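PDB 3BFM: biotin protein ligase-like protein of unknown function from Silicibacter sp., which is of unknown function but resembles biotin protein ligases, belongs to the biotin/lipoate A/B protein ligase family and binds calcium in the crystal. Local coordinates for residues Asp92-Leu97 with Arg197-Arg202. Sequence-based numbering, arbitrary orientation.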
loop_
_atom_site.group_PDB
_atom_site.type_symbol
_atom_site.label_atom_id
_atom_site.label_comp_id
_atom_site.label_asym_id
_atom_site.label_seq_id
_atom_site.Cartn_x
_atom_site.Cartn_y
_atom_site.Cartn_z
ATOM N N ASP A 92 -12.699 -23.152 -3.223
ATOM C CA ASP A 92 -12.101 -24.403 -2.811
ATOM C C ASP A 92 -10.879 -24.157 -1.899
ATOM O O ASP A 92 -10.121 -23.172 -2.019
ATOM C CB ASP A 92 -11.719 -25.235 -4.033
ATOM C CG ASP A 92 -11.434 -26.687 -3.709
ATOM O OD1 ASP A 92 -10.515 -26.954 -2.897
ATOM O OD2 ASP A 92 -12.118 -27.563 -4.315
ATOM N N TRP A 93 -10.655 -25.103 -0.985
ATOM C CA TRP A 93 -9.524 -25.014 -0.076
ATOM C C TRP A 93 -8.201 -24.857 -0.846
ATOM O O TRP A 93 -7.295 -24.121 -0.420
ATOM C CB TRP A 93 -9.499 -26.287 0.778
ATOM C CG TRP A 93 -8.362 -26.383 1.690
ATOM C CD1 TRP A 93 -8.227 -25.808 2.901
ATOM C CD2 TRP A 93 -7.167 -27.125 1.455
ATOM N NE1 TRP A 93 -7.007 -26.122 3.438
ATOM C CE2 TRP A 93 -6.324 -26.922 2.561
ATOM C CE3 TRP A 93 -6.713 -27.897 0.402
ATOM C CZ2 TRP A 93 -5.069 -27.512 2.654
ATOM C CZ3 TRP A 93 -5.476 -28.468 0.478
ATOM C CH2 TRP A 93 -4.666 -28.283 1.594
ATOM N N ASN A 94 -8.109 -25.553 -1.968
ATOM C CA ASN A 94 -6.887 -25.567 -2.820
ATOM C C ASN A 94 -6.722 -24.373 -3.729
ATOM O O ASN A 94 -5.752 -24.294 -4.478
ATOM C CB ASN A 94 -6.762 -26.853 -3.622
ATOM C CG ASN A 94 -7.818 -27.011 -4.724
ATOM O OD1 ASN A 94 -8.504 -26.061 -5.144
ATOM N ND2 ASN A 94 -8.001 -28.257 -5.146
ATOM N N GLY A 95 -7.663 -23.449 -3.660
ATOM C CA GLY A 95 -7.601 -22.248 -4.478
ATOM C C GLY A 95 -8.501 -22.225 -5.705
ATOM O O GLY A 95 -8.664 -21.155 -6.318
ATOM N N ALA A 96 -9.065 -23.358 -6.094
ATOM C CA ALA A 96 -9.997 -23.382 -7.204
ATOM C C ALA A 96 -11.218 -22.518 -6.945
ATOM O O ALA A 96 -11.663 -22.332 -5.786
ATOM C CB ALA A 96 -10.416 -24.814 -7.552
ATOM N N LEU A 97 -11.744 -21.914 -8.010
ATOM C CA LEU A 97 -12.917 -21.081 -7.858
ATOM C C LEU A 97 -14.117 -21.805 -8.435
ATOM O O LEU A 97 -13.966 -22.535 -9.393
ATOM C CB LEU A 97 -12.724 -19.708 -8.576
ATOM C CG LEU A 97 -11.649 -18.794 -8.002
ATOM C CD1 LEU A 97 -11.313 -17.544 -8.913
ATOM C CD2 LEU A 97 -12.054 -18.322 -6.607
ATOM N N ARG A 197 -14.223 -35.842 0.255
ATOM C CA ARG A 197 -13.107 -35.129 -0.362
ATOM C C ARG A 197 -11.915 -36.058 -0.467
ATOM O O ARG A 197 -11.696 -36.861 0.427
ATOM C CB ARG A 197 -12.749 -33.958 0.543
ATOM C CG ARG A 197 -11.541 -33.162 0.132
ATOM C CD ARG A 197 -11.945 -32.185 -0.909
ATOM N NE ARG A 197 -10.789 -31.505 -1.482
ATOM C CZ ARG A 197 -10.802 -30.247 -1.903
ATOM N NH1 ARG A 197 -11.907 -29.514 -1.789
ATOM N NH2 ARG A 197 -9.698 -29.720 -2.415
ATOM N N THR A 198 -11.163 -35.942 -1.566
ATOM C CA THR A 198 -9.854 -36.572 -1.699
ATOM C C THR A 198 -8.821 -35.460 -1.813
ATOM O O THR A 198 -9.030 -34.497 -2.526
ATOM C CB THR A 198 -9.800 -37.505 -2.938
ATOM O OG1 THR A 198 -10.845 -38.490 -2.840
ATOM C CG2 THR A 198 -8.435 -38.212 -3.039
ATOM N N GLU A 199 -7.726 -35.567 -1.078
ATOM C CA GLU A 199 -6.718 -34.519 -1.063
ATOM C C GLU A 199 -5.394 -35.135 -0.656
ATOM O O GLU A 199 -5.356 -35.976 0.249
ATOM C CB GLU A 199 -7.116 -33.434 -0.069
ATOM C CG GLU A 199 -6.234 -32.202 -0.083
ATOM C CD GLU A 199 -6.331 -31.420 -1.383
ATOM O OE1 GLU A 199 -7.463 -31.128 -1.824
ATOM O OE2 GLU A 199 -5.272 -31.099 -1.965
ATOM N N ALA A 200 -4.318 -34.741 -1.341
ATOM C CA ALA A 200 -2.981 -35.261 -1.048
ATOM C C ALA A 200 -2.951 -36.780 -0.860
ATOM O O ALA A 200 -2.306 -37.281 0.056
ATOM C CB ALA A 200 -2.420 -34.574 0.181
ATOM N N GLY A 201 -3.654 -37.512 -1.715
ATOM C CA GLY A 201 -3.672 -38.971 -1.640
ATOM C C GLY A 201 -4.419 -39.562 -0.451
ATOM O O GLY A 201 -4.257 -40.744 -0.153
ATOM N N ARG A 202 -5.226 -38.741 0.220
ATOM C CA ARG A 202 -6.030 -39.175 1.365
ATOM C C ARG A 202 -7.495 -38.859 1.104
ATOM O O ARG A 202 -7.820 -37.912 0.388
ATOM C CB ARG A 202 -5.549 -38.485 2.639
ATOM C CG ARG A 202 -4.178 -38.970 3.065
ATOM C CD ARG A 202 -3.462 -37.997 3.972
ATOM N NE ARG A 202 -2.013 -38.205 3.918
ATOM C CZ ARG A 202 -1.145 -37.429 3.266
ATOM N NH1 ARG A 202 -1.546 -36.347 2.602
ATOM N NH2 ARG A 202 0.150 -37.736 3.288
HETATM O O HOH W 1 -12.805 -27.063 -0.722
#
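Arg-197 meets Asp-92 in a salt bridge that joins the hairpin turn between strands 89-91 and 96-99, in the biotin/lipoate ligase-like part, to the small C-terminal beta region. NH2 of Arg-197 donates to OD1 of Asp-92 at 2.9 Å, on the syn lone pair. OD1 lies in the guanidinium plane, but the carboxylate is turned 60° to it, and the two bonds from NH1 are weak. Beside it, CZ3 of Trp-93 packs obliquely on CD of Glu-199 at 3.6 Å. The indole NE1 is hydrogen-bonded to the carbonyl O of Phe-213, and the ring also touches Met-215 and Ile-226.

Glu-199 steadies the arginine from its own strand. Its OE1 takes NH2 of Arg-197 at 2.7 Å, so this one nitrogen bridges two carboxylates. Arg-197 extends with CG anti to the backbone N (chi1 175°), then bends at chi2, which carries the guanidinium to the turn. An alanine in place of Asp-92 would probably cost Arg-197 one of its two carboxylate partners here and leave the backbone N of Asn-94 without its acceptor.

Residues 92-95 form a type I turn, overlapped by two Asx turns. N of Ala-96 donates to OD1 of Asn-94 at 2.9 Å. In the other, N of Asn-94 reaches OD1 of Asp-92 on its anti side, somewhat out of the carboxylate plane, nearly straight at 173°.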